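Long-range contact in outer surface protein (Borrelia burgdorferi, PDB 5IZT), which is of unconfirmed function but, as a PFam54_60-family surface lipoprotein candidate of the Lyme disease spirochaete, probably acts at the interface with the host: residues L187-I191 against I304-I308. Numbering follows the deposited sequence.
Sequences LIRAI and INKKI
I304 packs on I191, its CG2 methyl lying 3.7 Å from I191 CD1. The same I191 CD1 has CB and CD1 of I304 slightly farther off, and I191 CG1 also approaches the CG2 methyl, so this methyl of I304 sits against the outer arm of I191. I191 reaches there through a bent chain, its chi2 of -70° turning CD1 toward I304, whereas its other branch, CG2, passes the side chain of N305, 4.2 Å from the amide carbon CG. I191 and N305 run alongside one another, pointing opposite ways. N305 also closes the polar margin of the contact: one water donates to its OD1 at 2.9 Å and to the backbone O of I188 at 3.0 Å, bridging the helices where the apolar packing ends. Helices 179-197 and 280-316 run nearly antiparallel here, at 157° with local axes 10.4 Å apart, as neighbours in an elongated all-helical bundle, consistent with the BbCRASP-1-type family; helix 322-359 covers the apolar side, its L332 touching both L187 and I308 and its L336 packing on I191. One turn beyond I304, I308 extends between L187 and I188. Its extended CG1 arm (chi2 175°) carries CD1 to 3.6 Å from L187 CD2, with L187 CG almost as near, and the two side chains meet at a slant. The remaining branch of I308 faces the partly exposed I188 instead, I308 CG2 lying 4.0 Å from I188 CG1 and close to I188 CD1, while I308 CD1 also approaches I188 CG1.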
loop_
_atom_site.group_PDB
_atom_site.type_symbol
_atom_site.label_atom_id
_atom_site.label_comp_id
_atom_site.label_asym_id
_atom_site.label_seq_id
_atom_site.Cartn_x
_atom_site.Cartn_y
_atom_site.Cartn_z
ATOM N N LEU A 187 8.443 15.506 -12.769
ATOM C CA LEU A 187 7.934 15.074 -11.467
ATOM C C LEU A 187 6.409 15.132 -11.418
ATOM O O LEU A 187 5.762 14.218 -10.880
ATOM C CB LEU A 187 8.542 15.929 -10.353
ATOM C CG LEU A 187 8.220 15.474 -8.928
ATOM C CD1 LEU A 187 8.630 14.007 -8.722
ATOM C CD2 LEU A 187 8.894 16.404 -7.907
ATOM N N ILE A 188 5.813 16.182 -11.989
ATOM C CA ILE A 188 4.355 16.270 -12.062
ATOM C C ILE A 188 3.785 15.091 -12.847
ATOM O O ILE A 188 2.785 14.479 -12.447
ATOM C CB ILE A 188 3.938 17.620 -12.676
ATOM C CG1 ILE A 188 4.315 18.769 -11.735
ATOM C CG2 ILE A 188 2.430 17.641 -13.002
ATOM C CD1 ILE A 188 4.257 20.130 -12.382
ATOM N N ARG A 189 4.416 14.755 -13.975
ATOM C CA ARG A 189 3.988 13.608 -14.773
ATOM C C ARG A 189 4.087 12.308 -13.973
ATOM O O ARG A 189 3.187 11.457 -14.031
ATOM C CB ARG A 189 4.844 13.538 -16.040
ATOM C CG ARG A 189 4.252 12.798 -17.230
ATOM C CD ARG A 189 5.004 13.171 -18.523
ATOM N NE ARG A 189 6.460 13.067 -18.379
ATOM C CZ ARG A 189 7.299 14.099 -18.280
ATOM N NH1 ARG A 189 6.846 15.344 -18.324
ATOM N NH2 ARG A 189 8.600 13.883 -18.148
ATOM N N ALA A 190 5.180 12.134 -13.227
ATOM C CA ALA A 190 5.374 10.882 -12.499
ATOM C C ALA A 190 4.306 10.683 -11.429
ATOM O O ALA A 190 3.795 9.572 -11.251
ATOM C CB ALA A 190 6.763 10.846 -11.873
ATOM N N ILE A 191 3.958 11.751 -10.714
ATOM C CA ILE A 191 2.914 11.683 -9.694
ATOM C C ILE A 191 1.570 11.361 -10.335
ATOM O O ILE A 191 0.801 10.525 -9.840
ATOM C CB ILE A 191 2.846 13.009 -8.912
ATOM C CG1 ILE A 191 4.133 13.245 -8.100
ATOM C CG2 ILE A 191 1.574 13.075 -8.050
ATOM C CD1 ILE A 191 4.314 12.300 -6.916
ATOM N N ILE A 304 3.161 15.444 -2.260
ATOM C CA ILE A 304 4.205 15.871 -3.189
ATOM C C ILE A 304 3.634 16.832 -4.218
ATOM O O ILE A 304 4.219 17.882 -4.503
ATOM C CB ILE A 304 4.862 14.656 -3.868
ATOM C CG1 ILE A 304 5.630 13.819 -2.845
ATOM C CG2 ILE A 304 5.780 15.105 -5.013
ATOM C CD1 ILE A 304 6.134 12.485 -3.382
ATOM N N ASN A 305 2.481 16.479 -4.797
ATOM C CA ASN A 305 1.809 17.358 -5.755
ATOM C C ASN A 305 1.557 18.740 -5.155
ATOM O O ASN A 305 1.824 19.768 -5.795
ATOM C CB ASN A 305 0.487 16.715 -6.192
ATOM C CG ASN A 305 0.142 16.985 -7.641
ATOM O OD1 ASN A 305 1.006 17.295 -8.455
ATOM N ND2 ASN A 305 -1.138 16.856 -7.970
ATOM N N LYS A 306 1.057 18.783 -3.910
ATOM C CA LYS A 306 0.795 20.070 -3.255
ATOM C C LYS A 306 2.080 20.867 -3.050
ATOM O O LYS A 306 2.097 22.095 -3.231
ATOM C CB LYS A 306 0.119 19.852 -1.901
ATOM C CG LYS A 306 -1.309 19.337 -1.957
ATOM C CD LYS A 306 -1.979 19.405 -0.581
ATOM C CE LYS A 306 -1.238 18.582 0.460
ATOM N NZ LYS A 306 -1.760 18.807 1.840
ATOM N N LYS A 307 3.154 20.197 -2.621
ATOM C CA LYS A 307 4.422 20.890 -2.376
ATOM C C LYS A 307 5.022 21.455 -3.653
ATOM O O LYS A 307 5.629 22.535 -3.635
ATOM C CB LYS A 307 5.404 19.949 -1.682
ATOM C CG LYS A 307 5.040 19.748 -0.205
ATOM C CD LYS A 307 5.055 21.101 0.514
ATOM C CE LYS A 307 5.265 20.966 2.013
ATOM N NZ LYS A 307 4.057 20.408 2.667
ATOM N N ILE A 308 4.897 20.728 -4.761
ATOM C CA ILE A 308 5.386 21.236 -6.041
ATOM C C ILE A 308 4.740 22.571 -6.359
ATOM O O ILE A 308 5.417 23.519 -6.764
ATOM C CB ILE A 308 5.122 20.216 -7.161
ATOM C CG1 ILE A 308 5.975 18.963 -6.965
ATOM C CG2 ILE A 308 5.371 20.852 -8.522
ATOM C CD1 ILE A 308 5.652 17.906 -7.975
HETATM O O HOH W 1 0.589 15.685 -10.847
#